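PDB 2QF9: putative secreted protein from Streptomyces coelicolor A3, which is of unknown function but folds as a predominantly helical bundle, belongs to the DUF305 family of the ferritin clan, and is probably secreted. Local coordinates for residues A10-A13 / R14-V18; Q22-E25 / M26-V30; D108-Q111 / A112-Y115; S156-R159 / L160-D163. All coordinates share one frame; numbering follows the deposited sequence. Where two conformers were deposited one is given.

Overall arrangement
The chain is mostly helical, with no strand: helices 8-31, 37-63, 109-137 and 141-167 form a bundle, and helix 98-106 lies against its flank. The contacts come in chain order. Contacts 1 and 2 are two regions of helix 8-31, their centres 18 Å apart. Contact 3 is at the beginning of helix 109-137, its centre 13 Å from that of contact 2, which it touches by packing of Val30 CG2 on Ala112 O. Contact 4 belongs to helix 141-167, its centre 16 Å from that of contact 3. Contacts 1 and 2 are buried, contact 3 partly so, and contact 4 is at the surface; contact 2 also faces the second subunit.

Contact 1 (A10-A13 / R14-V18); sequences AGFA and RDMSV
Near the start of helix 8-31, the first helix of the bundle, Phe12 and Met16 stand one turn apart with their side chains alongside each other, pointing the same way into the core. Met16, present as selenomethionine, sets its CB over one face of the Phe12 ring, 3.9 Å from the ring centroid and 16° off the normal, a CH-pi contact. Its CG lies anti to the backbone N (chi1 -170°), and bends at the next two torsions carry CE back to 3.3 Å from Phe12 CE1, a tight approach. The SE atom stays oblique to the ring, 5.4 Å from its centroid, as a Met-aromatic contact. A flat ring and a flexible selenoether chain thus fill the core together, against Met150 of helix 141-167.

On another side of the helix Ser17 OG gives its hydrogen to Ala13 O at 2.7 Å, while Ser17 N donates to Ala13 O at 3.1 Å from above the carbonyl plane. Two donors thus grip Ala13 O, and the buried hydroxyl finds an acceptor within its own helix, which suits a small residue facing helix 37-63. The extended Arg14 chain ends in hydrogen bonds to Pro67 O and Ala5 O, and Asp15 OD2 accepts from Trp77 NE1 and Met75 N. The arrangement is typical of a buried bundle helix, packed on other helices on one side and tied to loops by buried polar groups on another.

Contact 2 (Q22-E25 / M26-V30); sequences QAVE and MSYIV. With EDO (1,2-ethanediol), chain C.
Tyr28 turns the edge of its ring to Val24, one helical turn earlier, and the two side chains run alongside each other with Val24 CG1 3.9 Å from Tyr28 CE1, in the ring plane. The chi1 of Tyr28, -91°, departs from the staggered value and turns the ring outward, across the helix direction, so that its edge passes Val24. Its OH is 2.6 Å from O1 of an ethanediol, probably from the crystallisation liquor; either oxygen could donate.

This face of helix 8-31 is part of the dimer interface of the helical bundle: Tyr44 of the second subunit meets the Tyr28 ring edge-to-face, and the ethanediol also bonds Gln48 of both subunits. Were Tyr28 an alanine, Tyr44 of the second subunit would probably lose its aromatic mate and the ethanediol one of its hydrogen-bond partners.

Glu25 bends at chi2 (65°), and its chain and that of Ile29 cross obliquely; Glu25 CG lies 4.0 Å from Ile29 CD1, and both side chains pack on Met101. Ser27 suits a closely packed position, since its OG and N both donate to Ala23 O, each at 3.0 Å, from opposite faces of the carbonyl plane, and its OG also pairs with Tyr116 OH.

Contact 3 (D108-Q111 / A112-Y115); sequences DGKQ and AEVY
The backbone enters helix 109-137 through Gly109, whose positive phi (49°) is easily reached without a side chain, and Ala112 N then donates to Asp108 O at 3.2 Å from far above the carbonyl plane, whereas Glu113 N meets Gly109 O at 3.0 Å in a more regular helical bond. Glu113 reaches back over the preceding turn. With CG beside its own backbone N (chi1 -66°), its chain places CG 3.4 Å from Gly109 O and OE2 3.2 Å from Gly109 C. The acid is held from outside as well: OE1 forms a salt bridge with Arg168 NE, and OE2 a hydrogen bond with Thr34 OG1. Replacing Glu113 with an alanine would probably leave Arg168 without its counter-charge and Thr34 without an acceptor.

Val114 directs CG2 over the turn before, 3.3 Å from Lys110 O and 4.3 Å from Lys110 CG, so the branched chain covers backbone while the lysine's aliphatic part lies near it. An acid close to the helix start probably also suits the positive end of the helix dipole, and the whole makes up the first turns of a bundle helix, with an acidic side chain near its N-terminal end tied to neighbouring loops.

Contact 4 (S156-R159 / L160-D163); sequences SEIR and LMAD
Met161, a selenomethionine, lies back over the turn that precedes it, its CG 3.1 Å from Glu157 O. With CG beside the backbone N (chi1 -61°) and a further bend at chi3, the chain brings CE round toward Ile158, whose CG1 it approaches to 4.4 Å, a loose apolar touch. The same Glu157 O takes the backbone hydrogen bond of Met161 N at 2.8 Å, so the long unbranched chain covers the very carbonyl that its own N-H binds.

On the outer side Arg159 bends at chi3 (-65°) and folds back along the helix, laying one guanidinium face over backbone, with Ser156 CA 3.4 Å from the guanidinium plane, toward its rim. Arg159 O is held more loosely than its neighbours. It receives a weak bond from Asp163 N at 3.3 Å and another weak one from Ala162 N, whose better partner is Ile158 O at 2.9 Å. A water makes up for this, donating to Arg159 O at 2.8 Å and, weakly, to Asp163 OD1.

This is the outer edge of a bundle helix, 141-167, with Arg159, Leu160, Ala162 and Asp163 on the exposed side. Turned inward, Met161 packs on Leu117, Met120 and Thr121 of helix 109-137 and on Leu42 of helix 37-63, while Glu157 packs on Ile46 of helix 37-63 and its OE1 is hydrogen-bonded to His124 NE2 of helix 109-137.

Contact 1 (A10-A13 / R14-V18)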
ATOM      1  N   ALA A  10     -17.136   0.683 -11.703  1.00 14.01           N
ATOM      2  CA  ALA A  10     -15.847   0.644 -12.394  1.00 13.57           C
ATOM      3  C   ALA A  10     -15.162   2.007 -12.369  1.00 13.32           C
ATOM      4  O   ALA A  10     -13.968   2.096 -12.112  1.00 12.84           O
ATOM      5  CB  ALA A  10     -15.997   0.142 -13.833  1.00 14.44           C
ATOM      6  N   GLY A  11     -15.921   3.058 -12.666  1.00 12.58           N
ATOM      7  CA  GLY A  11     -15.352   4.411 -12.759  1.00 12.72           C
ATOM      8  C   GLY A  11     -14.804   4.878 -11.425  1.00 12.27           C
ATOM      9  O   GLY A  11     -13.714   5.449 -11.369  1.00 12.28           O
ATOM     10  N   PHE A  12     -15.546   4.635 -10.350  1.00 12.19           N
ATOM     11  CA  PHE A  12     -15.067   5.025  -9.024  1.00 12.39           C
ATOM     12  C   PHE A  12     -13.791   4.264  -8.671  1.00 12.46           C
ATOM     13  O   PHE A  12     -12.830   4.866  -8.198  1.00 12.24           O
ATOM     14  CB  PHE A  12     -16.135   4.852  -7.940  1.00 12.53           C
ATOM     15  CG  PHE A  12     -15.644   5.183  -6.553  1.00 12.05           C
ATOM     16  CD1 PHE A  12     -15.524   6.515  -6.136  1.00 10.92           C
ATOM     17  CD2 PHE A  12     -15.279   4.152  -5.678  1.00 11.96           C
ATOM     18  CE1 PHE A  12     -15.075   6.806  -4.833  1.00  9.95           C
ATOM     19  CE2 PHE A  12     -14.821   4.419  -4.385  1.00 11.78           C
ATOM     20  CZ  PHE A  12     -14.717   5.756  -3.955  1.00  9.51           C
ATOM     21  N   ALA A  13     -13.778   2.952  -8.928  1.00 12.23           N
ATOM     22  CA  ALA A  13     -12.575   2.141  -8.688  1.00 11.99           C
ATOM     23  C   ALA A  13     -11.357   2.667  -9.450  1.00 12.22           C
ATOM     24  O   ALA A  13     -10.266   2.785  -8.864  1.00 11.84           O
ATOM     25  CB  ALA A  13     -12.825   0.661  -9.012  1.00 11.96           C
ATOM     26  N   ARG A  14     -11.529   3.012 -10.731  1.00 12.44           N
ATOM     27  CA  ARG A  14     -10.433   3.563 -11.544  0.50 12.61           C
ATOM     28  C   ARG A  14      -9.956   4.912 -11.004  1.00 12.85           C
ATOM     29  O   ARG A  14      -8.747   5.127 -10.757  1.00 13.79           O
ATOM     30  CB  ARG A  14     -10.870   3.733 -13.006  0.50 12.41           C
ATOM     31  CG  ARG A  14     -10.914   2.449 -13.802  0.50 12.40           C
ATOM     32  CD  ARG A  14     -11.289   2.705 -15.257  0.50 13.54           C
ATOM     33  NE  ARG A  14     -11.459   1.441 -15.967  0.50 15.15           N
ATOM     34  CZ  ARG A  14     -12.621   0.927 -16.373  0.50 14.98           C
ATOM     35  NH1 ARG A  14     -12.632  -0.245 -16.989  0.50 12.26           N
ATOM     36  NH2 ARG A  14     -13.760   1.582 -16.189  0.50 15.83           N
ATOM     37  N   ASP A  15     -10.912   5.819 -10.813  1.00 12.08           N
ATOM     38  CA  ASP A  15     -10.624   7.213 -10.464  1.00 11.83           C
ATOM     39  C   ASP A  15     -10.092   7.321  -9.046  1.00 10.93           C
ATOM     40  O   ASP A  15      -9.074   7.983  -8.805  1.00 10.90           O
ATOM     41  CB  ASP A  15     -11.881   8.075 -10.618  1.00 11.49           C
ATOM     42  CG  ASP A  15     -12.295   8.284 -12.087  1.00 12.96           C
ATOM     43  OD1 ASP A  15     -11.560   7.898 -13.017  1.00 14.97           O
ATOM     44  OD2 ASP A  15     -13.364   8.883 -12.286  1.00 16.05           O
HETATM   45  N   MSE A  16     -10.747   6.649  -8.104  1.00 10.92           N
HETATM   46  CA  MSE A  16     -10.290   6.744  -6.728  1.00 10.64           C
HETATM   47  C   MSE A  16      -8.932   6.048  -6.568  1.00 10.38           C
HETATM   48  O   MSE A  16      -8.134   6.454  -5.722  1.00 10.07           O
HETATM   49  CB  MSE A  16     -11.353   6.229  -5.740  1.00 10.72           C
HETATM   50  CG  MSE A  16     -11.023   6.518  -4.309  1.00 10.41           C
HETATM   51 SE   MSE A  16     -10.868   8.455  -3.903  1.00 18.76          SE
HETATM   52  CE  MSE A  16     -12.706   8.703  -3.456  1.00 21.45           C
ATOM     53  N   SER A  17      -8.643   5.016  -7.376  1.00 10.71           N
ATOM     54  CA  SER A  17      -7.307   4.398  -7.308  1.00 11.48           C
ATOM     55  C   SER A  17      -6.185   5.391  -7.675  1.00 11.34           C
ATOM     56  O   SER A  17      -5.148   5.460  -6.991  1.00 11.32           O
ATOM     57  CB  SER A  17      -7.235   3.136  -8.170  1.00 11.18           C
ATOM     58  OG  SER A  17      -7.991   2.113  -7.547  1.00 11.96           O
ATOM     59  N   VAL A  18      -6.400   6.159  -8.743  1.00 11.21           N
ATOM     60  CA  VAL A  18      -5.444   7.203  -9.133  1.00 10.97           C
ATOM     61  C   VAL A  18      -5.340   8.285  -8.037  1.00  9.82           C
ATOM     62  O   VAL A  18      -4.249   8.757  -7.723  1.00 10.00           O
ATOM     63  CB  VAL A  18      -5.814   7.815 -10.505  1.00 11.10           C
ATOM     64  CG1 VAL A  18      -4.891   8.986 -10.842  1.00 12.91           C
ATOM     65  CG2 VAL A  18      -5.738   6.753 -11.612  1.00 13.10           C
TER

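Contact 2 (Q22-E25 / M26-V30)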
ATOM      1  N   GLN A  22      -1.841   9.271  -5.498  1.00  9.34           N
ATOM      2  CA  GLN A  22      -1.195  10.548  -5.209  1.00  9.22           C
ATOM      3  C   GLN A  22      -1.064  10.826  -3.702  1.00  9.13           C
ATOM      4  O   GLN A  22      -0.045  11.376  -3.264  1.00  9.31           O
ATOM      5  CB  GLN A  22      -1.901  11.693  -5.921  1.00  9.32           C
ATOM      6  CG  GLN A  22      -1.013  12.951  -5.921  1.00 10.79           C
ATOM      7  CD  GLN A  22      -1.706  14.174  -6.451  1.00 12.21           C
ATOM      8  OE1 GLN A  22      -2.724  14.618  -5.915  1.00 12.51           O
ATOM      9  NE2 GLN A  22      -1.149  14.736  -7.518  1.00 12.24           N
ATOM     10  N   ALA A  23      -2.082  10.459  -2.919  1.00  9.31           N
ATOM     11  CA  ALA A  23      -1.996  10.632  -1.456  1.00  9.17           C
ATOM     12  C   ALA A  23      -0.812   9.832  -0.896  1.00  9.76           C
ATOM     13  O   ALA A  23      -0.039  10.322  -0.052  1.00  8.22           O
ATOM     14  CB  ALA A  23      -3.260  10.197  -0.777  1.00 10.73           C
ATOM     15  N   VAL A  24      -0.696   8.583  -1.335  1.00  9.12           N
ATOM     16  CA  VAL A  24       0.426   7.739  -0.935  1.00  9.80           C
ATOM     17  C   VAL A  24       1.771   8.427  -1.267  1.00  9.83           C
ATOM     18  O   VAL A  24       2.656   8.524  -0.409  1.00  8.98           O
ATOM     19  CB  VAL A  24       0.315   6.318  -1.576  1.00 10.11           C
ATOM     20  CG1 VAL A  24       1.560   5.480  -1.231  1.00 11.32           C
ATOM     21  CG2 VAL A  24      -0.997   5.638  -1.103  1.00  9.37           C
ATOM     22  N   GLU A  25       1.915   8.905  -2.502  1.00  9.61           N
ATOM     23  CA  GLU A  25       3.125   9.606  -2.946  1.00 11.33           C
ATOM     24  C   GLU A  25       3.409  10.846  -2.078  1.00 11.20           C
ATOM     25  O   GLU A  25       4.550  11.055  -1.642  1.00 10.19           O
ATOM     26  CB  GLU A  25       3.002   9.977  -4.437  1.00 10.80           C
ATOM     27  CG  GLU A  25       4.133  10.836  -4.995  1.00 15.59           C
ATOM     28  CD  GLU A  25       5.514  10.149  -5.017  1.00 19.34           C
ATOM     29  OE1 GLU A  25       5.649   8.992  -4.546  1.00 19.96           O
ATOM     30  OE2 GLU A  25       6.472  10.797  -5.509  1.00 22.70           O
HETATM   31  N   MSE A  26       2.384  11.668  -1.834  1.00 11.58           N
HETATM   32  CA  MSE A  26       2.547  12.816  -0.947  0.50 12.56           C
HETATM   33  C   MSE A  26       3.068  12.417   0.431  1.00 11.66           C
HETATM   34  O   MSE A  26       3.908  13.108   1.015  1.00 11.77           O
HETATM   35  CB  MSE A  26       1.226  13.540  -0.776  0.50 12.14           C
HETATM   36  CG  MSE A  26       1.039  14.658  -1.725  0.50 13.14           C
HETATM   37 SE   MSE A  26      -0.241  15.846  -0.896  0.50 17.69          SE
HETATM   38  CE  MSE A  26      -1.746  14.637  -0.782  0.50 12.15           C
ATOM     39  N   SER A  27       2.560  11.302   0.953  1.00 10.87           N
ATOM     40  CA  SER A  27       2.974  10.766   2.257  1.00 10.60           C
ATOM     41  C   SER A  27       4.433  10.325   2.286  1.00  9.94           C
ATOM     42  O   SER A  27       5.154  10.618   3.254  1.00  9.43           O
ATOM     43  CB  SER A  27       2.018   9.644   2.702  1.00 10.20           C
ATOM     44  OG  SER A  27       0.702  10.203   2.833  1.00 15.02           O
ATOM     45  N   TYR A  28       4.882   9.655   1.217  1.00  9.17           N
ATOM     46  CA  TYR A  28       6.291   9.304   1.079  1.00 10.12           C
ATOM     47  C   TYR A  28       7.172  10.552   1.061  1.00 10.23           C
ATOM     48  O   TYR A  28       8.222  10.575   1.696  1.00 10.96           O
ATOM     49  CB  TYR A  28       6.543   8.482  -0.195  1.00  9.72           C
ATOM     50  CG  TYR A  28       6.430   7.003   0.079  1.00 10.54           C
ATOM     51  CD1 TYR A  28       5.222   6.315  -0.137  1.00 10.04           C
ATOM     52  CD2 TYR A  28       7.515   6.299   0.623  1.00 10.88           C
ATOM     53  CE1 TYR A  28       5.119   4.942   0.147  1.00 12.32           C
ATOM     54  CE2 TYR A  28       7.413   4.904   0.907  1.00 11.73           C
ATOM     55  CZ  TYR A  28       6.214   4.256   0.683  1.00 11.53           C
ATOM     56  OH  TYR A  28       6.108   2.908   0.960  1.00 11.13           O
ATOM     57  N   ILE A  29       6.729  11.582   0.342  1.00 10.25           N
ATOM     58  CA  ILE A  29       7.522  12.800   0.200  1.00 10.15           C
ATOM     59  C   ILE A  29       7.657  13.526   1.548  1.00 10.10           C
ATOM     60  O   ILE A  29       8.784  13.833   1.984  1.00  9.52           O
ATOM     61  CB  ILE A  29       6.950  13.757  -0.890  1.00  9.74           C
ATOM     62  CG1 ILE A  29       7.017  13.109  -2.290  1.00  9.83           C
ATOM     63  CG2 ILE A  29       7.732  15.078  -0.890  1.00 10.65           C
ATOM     64  CD1 ILE A  29       6.148  13.858  -3.318  1.00 10.95           C
ATOM     65  N   VAL A  30       6.531  13.772   2.219  1.00  9.72           N
ATOM     66  CA  VAL A  30       6.590  14.518   3.482  1.00 10.84           C
ATOM     67  C   VAL A  30       7.436  13.792   4.547  1.00 10.45           C
ATOM     68  O   VAL A  30       8.129  14.430   5.326  1.00 11.40           O
ATOM     69  CB  VAL A  30       5.198  14.925   4.028  1.00 10.63           C
ATOM     70  CG1 VAL A  30       4.499  13.763   4.725  1.00  9.43           C
ATOM     71  CG2 VAL A  30       5.345  16.131   4.996  1.00 10.67           C
TER
HETATM   72  C1  EDO C   1       3.061   0.991   1.114  1.00 19.37           C
HETATM   73  O1  EDO C   1       3.794   1.942   0.357  1.00 15.86           O
HETATM   74  C2  EDO C   1       1.843   1.695   1.699  1.00 18.43           C
HETATM   75  O2  EDO C   1       2.185   2.228   2.968  1.00 15.94           O

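Contact 3 (D108-Q111 / A112-Y115)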
ATOM      1  N   ASP A 108      11.152  21.875   3.901  0.80 15.36           N
ATOM      2  CA  ASP A 108      11.770  21.212   5.051  0.80 16.15           C
ATOM      3  C   ASP A 108      10.981  21.474   6.326  0.80 15.26           C
ATOM      4  O   ASP A 108      10.335  22.525   6.453  0.80 14.88           O
ATOM      5  CB  ASP A 108      13.209  21.726   5.250  0.80 17.67           C
ATOM      6  CG  ASP A 108      14.159  21.207   4.183  0.80 20.27           C
ATOM      7  OD1 ASP A 108      14.590  22.004   3.332  0.80 27.15           O
ATOM      8  OD2 ASP A 108      14.450  19.989   4.180  0.80 27.69           O
ATOM      9  N   GLY A 109      11.053  20.532   7.270  1.00 14.36           N
ATOM     10  CA  GLY A 109      10.531  20.736   8.620  1.00 13.94           C
ATOM     11  C   GLY A 109       9.129  21.292   8.635  1.00 13.85           C
ATOM     12  O   GLY A 109       8.261  20.811   7.898  1.00 13.27           O
ATOM     13  N   LYS A 110       8.916  22.341   9.427  1.00 12.91           N
ATOM     14  CA  LYS A 110       7.560  22.833   9.635  1.00 13.38           C
ATOM     15  C   LYS A 110       6.904  23.309   8.332  1.00 13.51           C
ATOM     16  O   LYS A 110       5.700  23.126   8.139  1.00 12.64           O
ATOM     17  CB  LYS A 110       7.515  23.948  10.687  1.00 14.77           C
ATOM     18  CG  LYS A 110       6.086  24.199  11.156  1.00 16.97           C
ATOM     19  CD  LYS A 110       6.003  24.984  12.451  1.00 22.19           C
ATOM     20  CE  LYS A 110       5.952  26.476  12.203  1.00 23.42           C
ATOM     21  NZ  LYS A 110       5.937  27.185  13.545  1.00 25.95           N
ATOM     22  N   GLN A 111       7.684  23.929   7.451  1.00 12.91           N
ATOM     23  CA  GLN A 111       7.130  24.410   6.186  1.00 14.35           C
ATOM     24  C   GLN A 111       6.608  23.240   5.334  1.00 12.96           C
ATOM     25  O   GLN A 111       5.533  23.337   4.730  1.00 12.98           O
ATOM     26  CB  GLN A 111       8.155  25.225   5.399  1.00 13.98           C
ATOM     27  CG  GLN A 111       8.454  26.604   5.956  1.00 17.42           C
ATOM     28  CD  GLN A 111       9.279  27.445   4.988  1.00 18.67           C
ATOM     29  OE1 GLN A 111       9.666  26.981   3.911  1.00 22.04           O
ATOM     30  NE2 GLN A 111       9.544  28.696   5.365  1.00 25.04           N
ATOM     31  N   ALA A 112       7.367  22.141   5.305  1.00 12.08           N
ATOM     32  CA  ALA A 112       6.907  20.918   4.619  1.00 11.51           C
ATOM     33  C   ALA A 112       5.664  20.328   5.288  1.00 11.29           C
ATOM     34  O   ALA A 112       4.729  19.887   4.599  1.00 11.31           O
ATOM     35  CB  ALA A 112       8.039  19.882   4.544  1.00 12.03           C
ATOM     36  N   GLU A 113       5.648  20.309   6.620  1.00 10.33           N
ATOM     37  CA  GLU A 113       4.478  19.813   7.359  1.00  9.76           C
ATOM     38  C   GLU A 113       3.224  20.609   6.982  1.00 10.48           C
ATOM     39  O   GLU A 113       2.179  20.038   6.629  1.00  9.85           O
ATOM     40  CB  GLU A 113       4.715  19.924   8.873  1.00 10.80           C
ATOM     41  CG  GLU A 113       5.822  19.015   9.389  1.00 10.59           C
ATOM     42  CD  GLU A 113       6.409  19.524  10.700  1.00 11.94           C
ATOM     43  OE1 GLU A 113       5.620  19.974  11.544  1.00 13.72           O
ATOM     44  OE2 GLU A 113       7.643  19.469  10.862  1.00 11.76           O
ATOM     45  N   VAL A 114       3.339  21.936   7.037  1.00 10.21           N
ATOM     46  CA  VAL A 114       2.196  22.805   6.739  1.00 10.06           C
ATOM     47  C   VAL A 114       1.717  22.579   5.310  1.00  9.77           C
ATOM     48  O   VAL A 114       0.515  22.431   5.053  1.00  9.32           O
ATOM     49  CB  VAL A 114       2.588  24.284   6.984  1.00 10.22           C
ATOM     50  CG1 VAL A 114       1.581  25.254   6.344  1.00 11.20           C
ATOM     51  CG2 VAL A 114       2.707  24.526   8.513  1.00 10.38           C
ATOM     52  N   TYR A 115       2.655  22.544   4.384  1.00 10.38           N
ATOM     53  CA  TYR A 115       2.296  22.434   2.962  1.00 10.35           C
ATOM     54  C   TYR A 115       1.620  21.093   2.680  1.00 10.15           C
ATOM     55  O   TYR A 115       0.625  21.043   1.968  1.00  9.95           O
ATOM     56  CB  TYR A 115       3.514  22.636   2.070  1.00 11.42           C
ATOM     57  CG  TYR A 115       3.120  22.990   0.644  1.00 11.94           C
ATOM     58  CD1 TYR A 115       2.456  24.194   0.373  1.00 15.63           C
ATOM     59  CD2 TYR A 115       3.408  22.143  -0.417  1.00 12.74           C
ATOM     60  CE1 TYR A 115       2.087  24.532  -0.929  1.00 17.21           C
ATOM     61  CE2 TYR A 115       3.041  22.465  -1.715  1.00 13.84           C
ATOM     62  CZ  TYR A 115       2.384  23.663  -1.969  1.00 16.66           C
ATOM     63  OH  TYR A 115       2.000  24.011  -3.252  1.00 17.39           O
TER

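Contact 4 (S156-R159 / L160-D163)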
ATOM      1  N   SER A 156     -12.965  13.039   9.275  1.00 14.51           N
ATOM      2  CA  SER A 156     -12.265  12.990  10.562  1.00 14.37           C
ATOM      3  C   SER A 156     -10.827  13.499  10.416  1.00 13.79           C
ATOM      4  O   SER A 156     -10.363  14.292  11.225  1.00 13.60           O
ATOM      5  CB  SER A 156     -12.271  11.571  11.148  1.00 14.83           C
ATOM      6  OG  SER A 156     -11.470  11.485  12.325  1.00 16.65           O
ATOM      7  N   GLU A 157     -10.144  13.070   9.358  1.00 13.68           N
ATOM      8  CA  GLU A 157      -8.755  13.504   9.135  1.00 13.68           C
ATOM      9  C   GLU A 157      -8.654  14.995   8.786  1.00 13.56           C
ATOM     10  O   GLU A 157      -7.690  15.656   9.192  1.00 12.83           O
ATOM     11  CB  GLU A 157      -8.061  12.617   8.096  1.00 13.82           C
ATOM     12  CG  GLU A 157      -7.614  11.300   8.739  1.00 15.68           C
ATOM     13  CD  GLU A 157      -7.019  10.299   7.764  1.00 19.79           C
ATOM     14  OE1 GLU A 157      -6.901  10.603   6.560  1.00 17.11           O
ATOM     15  OE2 GLU A 157      -6.684   9.182   8.226  1.00 22.22           O
ATOM     16  N   ILE A 158      -9.645  15.533   8.071  1.00 12.60           N
ATOM     17  CA  ILE A 158      -9.657  16.989   7.799  1.00 12.76           C
ATOM     18  C   ILE A 158      -9.707  17.770   9.130  1.00 13.16           C
ATOM     19  O   ILE A 158      -8.952  18.727   9.327  1.00 13.24           O
ATOM     20  CB  ILE A 158     -10.832  17.395   6.880  1.00 12.50           C
ATOM     21  CG1 ILE A 158     -10.585  16.884   5.447  1.00 11.51           C
ATOM     22  CG2 ILE A 158     -11.021  18.950   6.857  1.00 12.17           C
ATOM     23  CD1 ILE A 158     -11.867  16.853   4.555  1.00 12.10           C
ATOM     24  N   ARG A 159     -10.576  17.339  10.046  1.00 13.08           N
ATOM     25  CA  ARG A 159     -10.676  17.991  11.365  1.00 14.23           C
ATOM     26  C   ARG A 159      -9.355  17.904  12.140  1.00 13.32           C
ATOM     27  O   ARG A 159      -8.895  18.900  12.731  1.00 13.71           O
ATOM     28  CB  ARG A 159     -11.853  17.421  12.181  1.00 13.97           C
ATOM     29  CG  ARG A 159     -13.225  17.619  11.527  1.00 16.11           C
ATOM     30  CD  ARG A 159     -14.388  17.199  12.473  1.00 16.03           C
ATOM     31  NE  ARG A 159     -14.379  15.766  12.778  1.00 18.86           N
ATOM     32  CZ  ARG A 159     -15.080  14.839  12.117  1.00 20.83           C
ATOM     33  NH1 ARG A 159     -15.867  15.182  11.108  1.00 23.53           N
ATOM     34  NH2 ARG A 159     -14.991  13.559  12.469  1.00 21.22           N
ATOM     35  N   LEU A 160      -8.728  16.725  12.118  1.00 12.17           N
ATOM     36  CA  LEU A 160      -7.419  16.547  12.750  1.00 12.79           C
ATOM     37  C   LEU A 160      -6.357  17.482  12.131  1.00 11.50           C
ATOM     38  O   LEU A 160      -5.595  18.154  12.863  1.00 10.75           O
ATOM     39  CB  LEU A 160      -6.954  15.092  12.641  1.00 12.70           C
ATOM     40  CG  LEU A 160      -5.530  14.839  13.166  1.00 14.47           C
ATOM     41  CD1 LEU A 160      -5.434  15.073  14.687  1.00 16.93           C
ATOM     42  CD2 LEU A 160      -5.030  13.442  12.795  1.00 15.59           C
HETATM   43  N   MSE A 161      -6.301  17.500  10.796  1.00 11.57           N
HETATM   44  CA  MSE A 161      -5.289  18.314  10.109  1.00 12.06           C
HETATM   45  C   MSE A 161      -5.502  19.806  10.342  1.00 11.48           C
HETATM   46  O   MSE A 161      -4.546  20.588  10.328  1.00 11.13           O
HETATM   47  CB  MSE A 161      -5.203  17.952   8.623  1.00 11.82           C
HETATM   48  CG  MSE A 161      -4.803  16.496   8.400  1.00 10.69           C
HETATM   49 SE   MSE A 161      -4.448  16.158   6.510  1.00 15.41          SE
HETATM   50  CE  MSE A 161      -6.256  16.305   5.895  1.00 10.33           C
ATOM     51  N   ALA A 162      -6.752  20.200  10.587  1.00 11.49           N
ATOM     52  CA  ALA A 162      -7.049  21.592  10.900  1.00 11.52           C
ATOM     53  C   ALA A 162      -6.369  21.990  12.217  1.00 11.84           C
ATOM     54  O   ALA A 162      -5.775  23.057  12.320  1.00 12.37           O
ATOM     55  CB  ALA A 162      -8.574  21.812  10.945  1.00 11.90           C
ATOM     56  N   ASP A 163      -6.452  21.103  13.211  1.00 11.89           N
ATOM     57  CA  ASP A 163      -5.750  21.297  14.495  1.00 12.38           C
ATOM     58  C   ASP A 163      -4.230  21.268  14.312  1.00 11.51           C
ATOM     59  O   ASP A 163      -3.538  22.120  14.862  1.00 11.54           O
ATOM     60  CB  ASP A 163      -6.165  20.220  15.501  1.00 12.59           C
ATOM     61  CG  ASP A 163      -7.536  20.475  16.115  1.00 16.96           C
ATOM     62  OD1 ASP A 163      -8.073  21.592  15.975  1.00 21.10           O
ATOM     63  OD2 ASP A 163      -8.060  19.540  16.758  1.00 19.76           O
TER
HETATM   64  O   HOH W   1     -10.732  20.590  13.960  1.00 19.35           O